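Local atomic coordinates of uncharacterized peroxidase-related protein (Silicibacter sp., PDB entry 2PFX), a protein that is of unknown function but belongs to the AhpD-like carboxymuconolactone decarboxylase family and may be a peroxidase-related oxidoreductase. Residues G35-N39 with V40-Y44; N47-K50 with L51-F54; T55-Y58 with N59-L63; S69-E72 with R73-A77; A162-T165 with G166-M170. One frame throughout, in Å; residues are numbered along the deposited sequence. Where two conformers were deposited one is given.

Interaction 1. Residues G35-N39 with V40-Y44; sequences GMVPN and VLKAY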
loop_
_atom_site.group_PDB
_atom_site.type_symbol
_atom_site.label_atom_id
_atom_site.label_comp_id
_atom_site.label_asym_id
_atom_site.label_seq_id
_atom_site.Cartn_x
_atom_site.Cartn_y
_atom_site.Cartn_z
ATOM N N GLY A 35 38.187 -6.248 -12.769
ATOM C CA GLY A 35 38.894 -6.535 -11.547
ATOM C C GLY A 35 38.294 -7.687 -10.779
ATOM O O GLY A 35 38.786 -8.103 -9.730
HETATM N N MSE A 36 37.203 -8.229 -11.306
HETATM C CA MSE A 36 36.461 -9.276 -10.637
HETATM C C MSE A 36 35.611 -10.016 -11.664
HETATM O O MSE A 36 35.475 -9.525 -12.784
HETATM C CB MSE A 36 35.518 -8.682 -9.573
HETATM C CG MSE A 36 34.396 -7.850 -10.194
HETATM SE SE MSE A 36 33.120 -7.054 -9.005
HETATM C CE MSE A 36 34.378 -5.981 -8.078
ATOM N N VAL A 37 35.041 -11.136 -11.224
ATOM C CA VAL A 37 33.937 -11.746 -11.964
ATOM C C VAL A 37 32.633 -11.513 -11.211
ATOM O O VAL A 37 32.423 -12.123 -10.142
ATOM C CB VAL A 37 34.166 -13.250 -12.192
ATOM C CG1 VAL A 37 33.021 -13.842 -12.996
ATOM C CG2 VAL A 37 35.479 -13.446 -12.934
ATOM N N PRO A 38 31.796 -10.621 -11.728
ATOM C CA PRO A 38 30.534 -10.333 -11.050
ATOM C C PRO A 38 29.718 -11.598 -10.814
ATOM O O PRO A 38 29.526 -12.450 -11.677
ATOM C CB PRO A 38 29.812 -9.382 -12.008
ATOM C CG PRO A 38 30.954 -8.673 -12.672
ATOM C CD PRO A 38 31.974 -9.770 -12.913
ATOM N N ASN A 39 29.216 -11.690 -9.587
ATOM C CA ASN A 39 28.495 -12.901 -9.196
ATOM C C ASN A 39 27.231 -13.167 -9.966
ATOM O O ASN A 39 26.819 -14.316 -10.110
ATOM C CB ASN A 39 28.162 -12.816 -7.686
ATOM C CG ASN A 39 29.336 -13.259 -6.823
ATOM O OD1 ASN A 39 30.293 -13.867 -7.306
ATOM N ND2 ASN A 39 29.280 -12.980 -5.522
ATOM N N VAL A 40 26.549 -12.145 -10.503
ATOM C CA VAL A 40 25.417 -12.429 -11.366
ATOM C C VAL A 40 25.824 -13.280 -12.558
ATOM O O VAL A 40 25.086 -14.137 -13.033
ATOM C CB VAL A 40 24.750 -11.123 -11.843
ATOM C CG1 VAL A 40 25.696 -10.305 -12.700
ATOM C CG2 VAL A 40 23.470 -11.441 -12.604
ATOM N N LEU A 41 27.045 -13.043 -13.061
ATOM C CA LEU A 41 27.470 -13.856 -14.192
ATOM C C LEU A 41 27.742 -15.298 -13.768
ATOM O O LEU A 41 27.397 -16.212 -14.510
ATOM C CB LEU A 41 28.705 -13.260 -14.856
ATOM C CG LEU A 41 28.528 -11.852 -15.412
ATOM C CD1 LEU A 41 29.874 -11.365 -15.928
ATOM C CD2 LEU A 41 27.425 -11.828 -16.461
ATOM N N LYS A 42 28.333 -15.477 -12.598
ATOM C CA LYS A 42 28.537 -16.852 -12.108
ATOM C C LYS A 42 27.205 -17.544 -11.921
ATOM O O LYS A 42 27.099 -18.767 -12.070
ATOM C CB LYS A 42 29.348 -16.842 -10.819
ATOM C CG LYS A 42 30.692 -16.131 -10.927
ATOM C CD LYS A 42 31.457 -16.128 -9.606
ATOM C CE LYS A 42 32.946 -15.931 -9.858
ATOM N NZ LYS A 42 33.623 -15.414 -8.639
ATOM N N ALA A 43 26.175 -16.765 -11.614
ATOM C CA ALA A 43 24.857 -17.334 -11.380
ATOM C C ALA A 43 24.282 -17.932 -12.656
ATOM O O ALA A 43 23.675 -19.003 -12.615
ATOM C CB ALA A 43 23.913 -16.288 -10.768
ATOM N N TYR A 44 24.480 -17.231 -13.773
ATOM C CA TYR A 44 23.956 -17.697 -15.047
ATOM C C TYR A 44 24.870 -18.694 -15.735
ATOM O O TYR A 44 24.438 -19.372 -16.679
ATOM C CB TYR A 44 23.717 -16.518 -16.008
ATOM C CG TYR A 44 22.430 -15.787 -15.681
ATOM C CD1 TYR A 44 22.437 -14.750 -14.764
ATOM C CD2 TYR A 44 21.229 -16.144 -16.269
ATOM C CE1 TYR A 44 21.261 -14.089 -14.458
ATOM C CE2 TYR A 44 20.052 -15.486 -15.979
ATOM C CZ TYR A 44 20.084 -14.459 -15.072
ATOM O OH TYR A 44 18.925 -13.791 -14.766
#
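Val37 meets the side chain of Lys42 at about a right angle. Val37 CB lies 3.8 Å from Lys42 CE. CG1 of the valine stands opposite the backbone N about the CA-CB bond (chi1 -178°), and this brings it 3.9 Å from Lys42 CG. The touch is a van der Waals contact of a valine branch with the lysine chain.

Pro38 comes next and takes the N-cap position of the short helix 39-44. Its carbonyl starts the helical bonding. Leu41 N donates to Pro38 O over 2.9 Å, from well above the carbonyl plane (48° out of it). A second, weak bond to Pro38 O comes from Lys42 N at 3.4 Å. One carbonyl thus serves both a three-residue and a four-residue step. The ring of Pro38 lies alongside Leu41, pointing the same way, with Pro38 CD 4.0 Å from Leu41 CD1. Both ends of the contact rest on helix 21-34, Val37 on Phe27 and Leu41 on Tyr26, Phe27 and Cys30.

Asn39 is the first residue within the helix. Its carbonyl O accepts from Ala43 N at 2.9 Å. The side chain crosses that of Lys42 obliquely, with Asn39 OD1 3.4 Å from Lys42 CD, a van der Waals touch. The amide nitrogen faces other partners: Asn39 ND2 donates to Glu7 OE1 and to Met181 O. The backbone N of Asn39 donates to Asn183 OD1, and Asn183 ND2 in turn donates to Val37 O.

Interaction 2. Residues N47-K50 with L51-F54; sequences NVEK and LNAF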
loop_
_atom_site.group_PDB
_atom_site.type_symbol
_atom_site.label_atom_id
_atom_site.label_comp_id
_atom_site.label_asym_id
_atom_site.label_seq_id
_atom_site.Cartn_x
_atom_site.Cartn_y
_atom_site.Cartn_z
ATOM N N ASN A 47 24.759 -22.481 -17.390
ATOM C CA ASN A 47 24.248 -22.776 -18.733
ATOM C C ASN A 47 24.650 -21.659 -19.691
ATOM O O ASN A 47 24.207 -20.515 -19.548
ATOM C CB ASN A 47 22.742 -22.920 -18.657
ATOM C CG ASN A 47 22.075 -23.228 -19.973
ATOM O OD1 ASN A 47 22.322 -22.541 -20.966
ATOM N ND2 ASN A 47 21.218 -24.240 -19.953
ATOM N N VAL A 48 25.517 -21.940 -20.667
ATOM C CA VAL A 48 26.073 -20.803 -21.398
ATOM C C VAL A 48 25.035 -20.087 -22.254
ATOM O O VAL A 48 25.142 -18.914 -22.572
ATOM C CB VAL A 48 27.307 -21.276 -22.196
ATOM C CG1 VAL A 48 26.986 -22.346 -23.227
ATOM C CG2 VAL A 48 27.950 -20.033 -22.791
ATOM N N GLU A 49 23.995 -20.795 -22.673
ATOM C CA GLU A 49 22.919 -20.184 -23.437
ATOM C C GLU A 49 22.224 -19.112 -22.605
ATOM O O GLU A 49 21.873 -18.036 -23.074
ATOM C CB GLU A 49 21.876 -21.200 -23.856
ATOM C CG GLU A 49 22.217 -22.085 -25.035
ATOM C CD GLU A 49 23.663 -22.550 -25.068
ATOM O OE1 GLU A 49 24.534 -21.697 -25.339
ATOM O OE2 GLU A 49 23.925 -23.750 -24.824
ATOM N N LYS A 50 22.007 -19.431 -21.334
ATOM C CA LYS A 50 21.383 -18.483 -20.433
ATOM C C LYS A 50 22.286 -17.295 -20.181
ATOM O O LYS A 50 21.852 -16.143 -20.183
ATOM C CB LYS A 50 21.019 -19.209 -19.134
ATOM C CG LYS A 50 19.955 -20.291 -19.358
ATOM C CD LYS A 50 19.298 -20.730 -18.064
ATOM C CE LYS A 50 18.228 -21.789 -18.334
ATOM N NZ LYS A 50 17.015 -21.208 -18.980
ATOM N N LEU A 51 23.561 -17.551 -19.981
ATOM C CA LEU A 51 24.546 -16.483 -19.759
ATOM C C LEU A 51 24.630 -15.566 -20.964
ATOM O O LEU A 51 24.716 -14.347 -20.916
ATOM C CB LEU A 51 25.913 -17.109 -19.498
ATOM C CG LEU A 51 27.113 -16.164 -19.407
ATOM C CD1 LEU A 51 26.990 -15.249 -18.193
ATOM C CD2 LEU A 51 28.390 -16.976 -19.378
ATOM N N ASN A 52 24.624 -16.184 -22.145
ATOM C CA ASN A 52 24.638 -15.457 -23.403
ATOM C C ASN A 52 23.444 -14.523 -23.555
ATOM O O ASN A 52 23.571 -13.375 -23.995
ATOM C CB ASN A 52 24.670 -16.462 -24.546
ATOM C CG ASN A 52 26.048 -17.063 -24.751
ATOM O OD1 ASN A 52 27.055 -16.598 -24.223
ATOM N ND2 ASN A 52 26.045 -18.113 -25.558
ATOM N N ALA A 53 22.258 -15.004 -23.207
ATOM C CA ALA A 53 21.041 -14.199 -23.366
ATOM C C ALA A 53 20.948 -13.052 -22.373
ATOM O O ALA A 53 20.437 -11.959 -22.649
ATOM C CB ALA A 53 19.823 -15.108 -23.226
ATOM N N PHE A 54 21.458 -13.367 -21.171
ATOM C CA PHE A 54 21.468 -12.381 -20.105
ATOM C C PHE A 54 22.401 -11.229 -20.491
ATOM O O PHE A 54 22.068 -10.057 -20.492
ATOM C CB PHE A 54 21.915 -13.004 -18.771
ATOM C CG PHE A 54 22.020 -11.926 -17.700
ATOM C CD1 PHE A 54 20.876 -11.416 -17.117
ATOM C CD2 PHE A 54 23.250 -11.443 -17.315
ATOM C CE1 PHE A 54 20.971 -10.441 -16.148
ATOM C CE2 PHE A 54 23.365 -10.465 -16.354
ATOM C CZ PHE A 54 22.202 -9.952 -15.788
HETATM O O HOH W 1 23.526 -19.028 -27.076
#
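Asn47 and Leu51 are joined by the first backbone bond of helix 48-63, with Asn47 as the N-cap. Leu51 N donates to Asn47 O over 3.1 Å. The cap itself is made by the side chain. Asn47 OD1 accepts from Lys50 N at 3.1 Å, with the donor standing above the amide plane. CG of Asn47 lies anti to the backbone N (chi1 -180°), which swings the amide back over the first turn.

The other backbone bonds are regular four-residue steps. Asn52 N donates to Val48 O at 2.8 Å, Ala53 N to Glu49 O, and Phe54 N to Lys50 O.

Van der Waals contact between the side chains of the two segments centres on Val48 and Asn52. They run side by side in the same direction, and Val48 CG2 lies 3.8 Å from Asn52 OD1, so a methyl group rests on the amide. Leu51 instead packs on Leu41 and Tyr44 of helix 39-44, and the Phe54 ring stacks with that of Tyr44.

Among the charged and polar groups, Lys50 NZ makes a salt bridge to Asp60 of the second subunit, so this turn helps to tie the two chains together. Glu49 and Asn52 also point the same way, with their carboxylate and amide planes 52° apart. Glu49 OE1 is 3.9 Å from Asn52 ND2, and a water joins them. It accepts from Asn52 ND2 at 3.1 Å and donates weakly to Glu49 OE1 at 3.3 Å.

Interaction 3. Residues T55-Y58 with N59-L63; sequences TAMY and NDLML
Thr55 and Asn59 open a run of four regular alpha-helical bonds. Asn59 N donates to Thr55 O at 2.9 Å, Asp60 N to Ala56 O, Leu61 N to Met57 O and Met62 N to Tyr58 O at 2.8 Å.

Tyr58 and Met62 carry the side-chain contact. Tyr58 CG is anti to its own N (chi1 -180°), and the ring leans along the helix toward Met62. Met62 is a selenomethionine. Its CG sits over the centre of one ring face, 3.7 Å from the ring centroid, a CH-pi contact. Its chain bends at chi2 and chi3, and SE stands farther out above the ring, 5.4 Å from the centroid. Asn59 OD1 lies at the ring edge, 3.9 Å from Tyr58 CD1, with amide and ring nearly perpendicular (80°).

Leu61 has two conformers, and its very short approach to Met57 in one of them is doubtful. Asp60 OD2 makes a salt bridge to Lys50 of the second subunit, and Met57 packs on Met57 of that subunit. Tyr58 and Met62 form a Met-aromatic contact, set one turn apart on a helix of the all-helical AhpD-like fold.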
loop_
_atom_site.group_PDB
_atom_site.type_symbol
_atom_site.label_atom_id
_atom_site.label_comp_id
_atom_site.label_asym_id
_atom_site.label_seq_id
_atom_site.Cartn_x
_atom_site.Cartn_y
_atom_site.Cartn_z
ATOM N N THR A 55 23.619 -11.638 -20.816
ATOM C CA THR A 55 24.662 -10.657 -21.122
ATOM C C THR A 55 24.351 -9.897 -22.404
ATOM O O THR A 55 24.662 -8.700 -22.461
ATOM C CB THR A 55 26.058 -11.319 -21.219
ATOM O OG1 THR A 55 26.047 -12.225 -22.316
ATOM C CG2 THR A 55 26.345 -12.038 -19.916
ATOM N N ALA A 56 23.759 -10.557 -23.388
ATOM C CA ALA A 56 23.456 -9.822 -24.621
ATOM C C ALA A 56 22.508 -8.664 -24.334
ATOM O O ALA A 56 22.617 -7.561 -24.858
ATOM C CB ALA A 56 22.854 -10.744 -25.661
HETATM N N MSE A 57 21.530 -8.943 -23.470
HETATM C CA MSE A 57 20.564 -7.918 -23.126
HETATM C C MSE A 57 21.195 -6.860 -22.238
HETATM O O MSE A 57 21.017 -5.676 -22.522
HETATM C CB MSE A 57 19.362 -8.564 -22.437
HETATM C CG MSE A 57 18.336 -7.512 -22.051
HETATM SE SE MSE A 57 16.667 -8.197 -21.461
HETATM C CE MSE A 57 16.179 -8.863 -23.198
ATOM N N TYR A 58 21.913 -7.271 -21.182
ATOM C CA TYR A 58 22.569 -6.293 -20.324
ATOM C C TYR A 58 23.424 -5.351 -21.177
ATOM O O TYR A 58 23.407 -4.132 -20.992
ATOM C CB TYR A 58 23.432 -6.955 -19.244
ATOM C CG TYR A 58 24.132 -5.995 -18.313
ATOM C CD1 TYR A 58 25.315 -5.302 -18.549
ATOM C CD2 TYR A 58 23.556 -5.774 -17.059
ATOM C CE1 TYR A 58 25.909 -4.441 -17.669
ATOM C CE2 TYR A 58 24.141 -4.903 -16.157
ATOM C CZ TYR A 58 25.307 -4.240 -16.450
ATOM O OH TYR A 58 25.902 -3.374 -15.553
ATOM N N ASN A 59 24.260 -5.900 -22.045
ATOM C CA ASN A 59 25.214 -5.050 -22.765
ATOM C C ASN A 59 24.478 -4.040 -23.646
ATOM O O ASN A 59 24.806 -2.850 -23.650
ATOM C CB ASN A 59 26.201 -5.918 -23.564
ATOM C CG ASN A 59 27.263 -6.531 -22.661
ATOM O OD1 ASN A 59 27.629 -5.958 -21.641
ATOM N ND2 ASN A 59 27.735 -7.713 -23.024
ATOM N N ASP A 60 23.484 -4.539 -24.363
ATOM C CA ASP A 60 22.777 -3.653 -25.287
ATOM C C ASP A 60 22.184 -2.486 -24.519
ATOM O O ASP A 60 22.364 -1.332 -24.855
ATOM C CB ASP A 60 21.671 -4.379 -26.023
ATOM C CG ASP A 60 20.886 -3.414 -26.896
ATOM O OD1 ASP A 60 21.450 -3.052 -27.942
ATOM O OD2 ASP A 60 19.766 -3.032 -26.525
ATOM N N LEU A 61 21.493 -2.834 -23.424
ATOM C CA LEU A 61 20.808 -1.795 -22.664
ATOM C C LEU A 61 21.729 -0.835 -21.937
ATOM O O LEU A 61 21.443 0.361 -21.922
ATOM C CB LEU A 61 19.920 -2.510 -21.657
ATOM C CG LEU A 61 18.589 -3.061 -22.133
ATOM C CD1 LEU A 61 18.592 -4.346 -22.932
ATOM C CD2 LEU A 61 17.807 -3.317 -20.845
HETATM N N MSE A 62 22.781 -1.376 -21.333
HETATM C CA MSE A 62 23.652 -0.576 -20.490
HETATM C C MSE A 62 24.825 0.050 -21.231
HETATM O O MSE A 62 25.313 1.129 -20.846
HETATM C CB MSE A 62 24.182 -1.440 -19.342
HETATM C CG MSE A 62 23.100 -1.902 -18.381
HETATM SE SE MSE A 62 21.819 -0.568 -17.803
HETATM C CE MSE A 62 23.035 0.116 -16.497
ATOM N N LEU A 63 25.280 -0.647 -22.266
ATOM C CA LEU A 63 26.477 -0.159 -22.942
ATOM C C LEU A 63 26.284 0.133 -24.400
ATOM O O LEU A 63 27.148 0.773 -24.996
ATOM C CB LEU A 63 27.620 -1.191 -22.743
ATOM C CG LEU A 63 27.974 -1.396 -21.255
ATOM C CD1 LEU A 63 28.965 -2.534 -21.043
ATOM C CD2 LEU A 63 28.529 -0.120 -20.629
#

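Interaction 4. Residues S69-E72 with R73-A77; sequences SKLE and REMIA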
loop_
_atom_site.group_PDB
_atom_site.type_symbol
_atom_site.label_atom_id
_atom_site.label_comp_id
_atom_site.label_asym_id
_atom_site.label_seq_id
_atom_site.Cartn_x
_atom_site.Cartn_y
_atom_site.Cartn_z
ATOM N N SER A 69 23.285 8.714 -21.287
ATOM C CA SER A 69 24.664 8.324 -20.997
ATOM C C SER A 69 24.753 6.979 -20.285
ATOM O O SER A 69 23.745 6.470 -19.778
ATOM C CB SER A 69 25.330 9.403 -20.137
ATOM O OG SER A 69 24.708 9.541 -18.874
ATOM N N LYS A 70 25.975 6.436 -20.236
ATOM C CA LYS A 70 26.149 5.250 -19.395
ATOM C C LYS A 70 25.728 5.517 -17.952
ATOM O O LYS A 70 25.025 4.700 -17.364
ATOM C CB LYS A 70 27.607 4.764 -19.458
ATOM C CG LYS A 70 27.868 4.091 -20.798
ATOM C CD LYS A 70 29.266 3.530 -20.924
ATOM C CE LYS A 70 29.974 4.029 -22.177
ATOM N NZ LYS A 70 29.222 3.669 -23.417
ATOM N N LEU A 71 26.160 6.651 -17.416
ATOM C CA LEU A 71 25.865 7.066 -16.042
ATOM C C LEU A 71 24.368 7.166 -15.840
ATOM O O LEU A 71 23.828 6.657 -14.861
ATOM C CB LEU A 71 26.548 8.397 -15.736
ATOM C CG LEU A 71 26.169 9.122 -14.436
ATOM C CD1 LEU A 71 26.364 8.223 -13.225
ATOM C CD2 LEU A 71 26.970 10.414 -14.330
ATOM N N GLU A 72 23.703 7.802 -16.819
ATOM C CA GLU A 72 22.262 7.980 -16.686
ATOM C C GLU A 72 21.550 6.643 -16.517
ATOM O O GLU A 72 20.621 6.519 -15.717
ATOM C CB GLU A 72 21.756 8.776 -17.890
ATOM C CG GLU A 72 21.794 10.272 -17.652
ATOM C CD GLU A 72 21.649 11.149 -18.875
ATOM O OE1 GLU A 72 21.684 10.659 -20.019
ATOM O OE2 GLU A 72 21.492 12.383 -18.691
ATOM N N ARG A 73 22.010 5.651 -17.278
ATOM C CA ARG A 73 21.376 4.318 -17.215
ATOM C C ARG A 73 21.697 3.655 -15.889
ATOM O O ARG A 73 20.841 2.976 -15.330
ATOM C CB ARG A 73 21.808 3.526 -18.441
ATOM C CG ARG A 73 21.206 4.097 -19.718
ATOM C CD ARG A 73 21.699 3.351 -20.936
ATOM N NE ARG A 73 22.842 4.024 -21.517
ATOM C CZ ARG A 73 23.564 3.619 -22.555
ATOM N NH1 ARG A 73 23.299 2.490 -23.184
ATOM N NH2 ARG A 73 24.580 4.367 -22.974
ATOM N N GLU A 74 22.905 3.888 -15.402
ATOM C CA GLU A 74 23.253 3.369 -14.071
ATOM C C GLU A 74 22.431 4.058 -12.987
ATOM O O GLU A 74 22.085 3.425 -11.989
ATOM C CB GLU A 74 24.732 3.552 -13.777
ATOM C CG GLU A 74 25.660 2.575 -14.455
ATOM C CD GLU A 74 25.439 1.118 -14.086
ATOM O OE1 GLU A 74 24.628 0.833 -13.183
ATOM O OE2 GLU A 74 26.105 0.268 -14.729
HETATM N N MSE A 75 22.126 5.338 -13.170
HETATM C CA MSE A 75 21.298 6.056 -12.203
HETATM C C MSE A 75 19.899 5.463 -12.142
HETATM O O MSE A 75 19.278 5.314 -11.096
HETATM C CB MSE A 75 21.286 7.550 -12.585
HETATM C CG MSE A 75 22.627 8.221 -12.325
HETATM SE SE MSE A 75 22.609 10.009 -13.103
HETATM C CE MSE A 75 21.772 10.709 -11.535
ATOM N N ILE A 76 19.368 5.095 -13.297
ATOM C CA ILE A 76 18.058 4.494 -13.370
ATOM C C ILE A 76 18.103 3.181 -12.603
ATOM O O ILE A 76 17.240 2.862 -11.798
ATOM C CB ILE A 76 17.618 4.245 -14.819
ATOM C CG1 ILE A 76 17.207 5.503 -15.583
ATOM C CG2 ILE A 76 16.474 3.247 -14.894
ATOM C CD1 ILE A 76 17.078 5.292 -17.091
ATOM N N ALA A 77 19.184 2.447 -12.876
ATOM C CA ALA A 77 19.308 1.138 -12.233
ATOM C C ALA A 77 19.215 1.207 -10.719
ATOM O O ALA A 77 18.549 0.409 -10.059
ATOM C CB ALA A 77 20.638 0.520 -12.640
#
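Leu71 and Met75, a selenomethionine, pack one turn apart. Leu71 CD1 lies 3.8 Å from Met75 CG, and Leu71 CG 3.9 Å from Met75 SE. Beneath them Met75 N donates to Leu71 O at 2.7 Å.

Glu72, Arg73 and Ile76 make up the buried, closely held part. Ser69 and Glu72 close the helix end as a capping box. Glu72 N donates to Ser69 OG at 2.9 Å, and Ser69 N donates to Glu72 OE1 at 2.8 Å. Glu72 OE2 bonds Arg122 in a salt bridge. Arg73 bends at chi3, and its NE turns back to donate to Ser69 O at 3.1 Å. Ser69 O lies close to the guanidinium plane, while NE approaches from above the carbonyl plane. Arg73 N reaches the same oxygen from the opposite face of the carbonyl, at 3.2 Å. Arg73 NH1 also bonds Gly64 O and Leu61 O, so the arginine ties this helix start to the end of helix 48-63.

The loose side is the exposed Lys70, whose CG meets Arg73 NH2 only at 4.0 Å.

Glu74 OE1 is hydrogen-bonded to His93 ND1, consistent with the glutamate-histidine relay of AhpD relatives.

Interaction 5. Residues A162-T165 with G166-M170; sequences ANVT and GFFNM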
loop_
_atom_site.group_PDB
_atom_site.type_symbol
_atom_site.label_atom_id
_atom_site.label_comp_id
_atom_site.label_asym_id
_atom_site.label_seq_id
_atom_site.Cartn_x
_atom_site.Cartn_y
_atom_site.Cartn_z
ATOM N N ALA A 162 12.420 3.118 -20.565
ATOM C CA ALA A 162 11.501 2.041 -20.230
ATOM C C ALA A 162 12.225 0.698 -20.197
ATOM O O ALA A 162 11.967 -0.119 -19.310
ATOM C CB ALA A 162 10.347 2.001 -21.213
ATOM N N ASN A 163 13.122 0.449 -21.138
ATOM C CA ASN A 163 13.732 -0.893 -21.149
ATOM C C ASN A 163 14.747 -1.047 -20.035
ATOM O O ASN A 163 14.809 -2.109 -19.402
ATOM C CB ASN A 163 14.327 -1.184 -22.525
ATOM C CG ASN A 163 13.265 -1.777 -23.432
ATOM O OD1 ASN A 163 13.197 -2.996 -23.593
ATOM N ND2 ASN A 163 12.436 -0.915 -24.006
ATOM N N VAL A 164 15.540 -0.006 -19.780
ATOM C CA VAL A 164 16.487 -0.082 -18.679
ATOM C C VAL A 164 15.713 -0.286 -17.377
ATOM O O VAL A 164 16.045 -1.160 -16.595
ATOM C CB VAL A 164 17.379 1.157 -18.612
ATOM C CG1 VAL A 164 18.209 1.178 -17.340
ATOM C CG2 VAL A 164 18.251 1.175 -19.857
ATOM N N THR A 165 14.680 0.518 -17.173
ATOM C CA THR A 165 13.845 0.418 -15.993
ATOM C C THR A 165 13.252 -0.987 -15.850
ATOM O O THR A 165 13.364 -1.643 -14.812
ATOM C CB THR A 165 12.678 1.430 -16.061
ATOM O OG1 THR A 165 13.181 2.783 -16.070
ATOM C CG2 THR A 165 11.780 1.323 -14.843
ATOM N N GLY A 166 12.614 -1.493 -16.905
ATOM C CA GLY A 166 12.038 -2.835 -16.872
ATOM C C GLY A 166 13.083 -3.897 -16.589
ATOM O O GLY A 166 12.819 -4.817 -15.804
ATOM N N PHE A 167 14.249 -3.767 -17.207
ATOM C CA PHE A 167 15.323 -4.740 -16.986
ATOM C C PHE A 167 15.685 -4.835 -15.514
ATOM O O PHE A 167 15.810 -5.962 -15.041
ATOM C CB PHE A 167 16.536 -4.392 -17.843
ATOM C CG PHE A 167 17.690 -5.368 -17.817
ATOM C CD1 PHE A 167 17.612 -6.641 -18.353
ATOM C CD2 PHE A 167 18.871 -4.956 -17.221
ATOM C CE1 PHE A 167 18.706 -7.484 -18.288
ATOM C CE2 PHE A 167 19.981 -5.761 -17.172
ATOM C CZ PHE A 167 19.881 -7.020 -17.730
ATOM N N PHE A 168 15.830 -3.728 -14.775
ATOM C CA PHE A 168 16.200 -3.867 -13.367
ATOM C C PHE A 168 15.032 -4.346 -12.541
ATOM O O PHE A 168 15.236 -4.905 -11.456
ATOM C CB PHE A 168 16.816 -2.558 -12.809
ATOM C CG PHE A 168 18.235 -2.573 -13.402
ATOM C CD1 PHE A 168 19.218 -3.356 -12.814
ATOM C CD2 PHE A 168 18.508 -1.846 -14.544
ATOM C CE1 PHE A 168 20.480 -3.404 -13.381
ATOM C CE2 PHE A 168 19.779 -1.875 -15.105
ATOM C CZ PHE A 168 20.758 -2.654 -14.514
ATOM N N ASN A 169 13.812 -4.142 -13.046
ATOM C CA ASN A 169 12.680 -4.754 -12.343
ATOM C C ASN A 169 12.727 -6.288 -12.480
ATOM O O ASN A 169 12.140 -7.044 -11.686
ATOM C CB ASN A 169 11.362 -4.185 -12.880
ATOM C CG ASN A 169 10.999 -2.939 -12.076
ATOM O OD1 ASN A 169 10.513 -3.072 -10.957
ATOM N ND2 ASN A 169 11.276 -1.769 -12.611
HETATM N N MSE A 170 13.419 -6.773 -13.506
HETATM C CA MSE A 170 13.636 -8.211 -13.674
HETATM C C MSE A 170 14.795 -8.618 -12.755
HETATM O O MSE A 170 14.651 -9.492 -11.909
HETATM C CB MSE A 170 13.952 -8.653 -15.090
HETATM C CG MSE A 170 14.515 -10.074 -15.236
HETATM SE SE MSE A 170 14.795 -10.516 -17.105
HETATM C CE MSE A 170 16.505 -9.633 -17.103
#
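Phe168 follows Val164 by one turn, and the two side chains run side by side in the same direction. Phe168 CB is still close to the backbone, 4.1 Å from Val164 O, and CG is equally distant from that oxygen. With CG anti to the carbonyl carbon (chi1 -76°), the ring is laid beside Val164 with CD2 toward Val164 O. CD2 comes nearest, 3.3 Å from Val164 O, which sits at the ring edge near the ring plane. CE2 then meets a methyl group, 4.1 Å from Val164 CG1. The neighbouring Phe167 adds CD2 over one face of the ring, 3.8 Å above its plane and toward the rim. His93 also meets the ring edge-to-face, and Met62 of helix 48-63 and Ala77 of helix 70-84 pack against it.

The backbone runs as a regular helix beneath. Gly166 N donates to Ala162 O, Phe167 N to Asn163 O and Phe168 N to Val164 O at 3.2 Å. This is the middle of helix 155-178, buried between helices 48-63, 70-84 and 121-136 and the second subunit, whose Tyr44 OH bonds Asn163 OD1.

Asn169 gives the polar part. Thr165 O accepts both Asn169 N at 3.1 Å and Asn169 ND2 at 3.0 Å. The amide donor stands 55° above the carbonyl plane. Asn169 ND2 also bonds Thr134 OG1, and OD1 bonds Arg173 and Asn84. The buried amide is therefore satisfied at both ends, which probably fixes its rotation.

Interactions 4 and 5 lie nearest the middle of the chain and are mostly buried, and they touch through Ile76 and Ala77 against Val164, Thr165 and Phe168. Interaction 2 is farther out, its centre about 17 Å from the chain centre, and has more exposed polar groups. Interactions 2 and 3 share helix 48-63. Each supplies one partner of the lysine-aspartate pairing between subunits. Interaction 1 packs on that helix through Leu41, Val40 and Tyr44. Phe167 of interaction 5 touches Phe54, Met57, Tyr58 and Leu61, so it joins interactions 2 and 3. Three helix starts differ: a proline at the N-cap position without a side-chain cap in interaction 1, an asparagine side chain in 2, a capping box in 4.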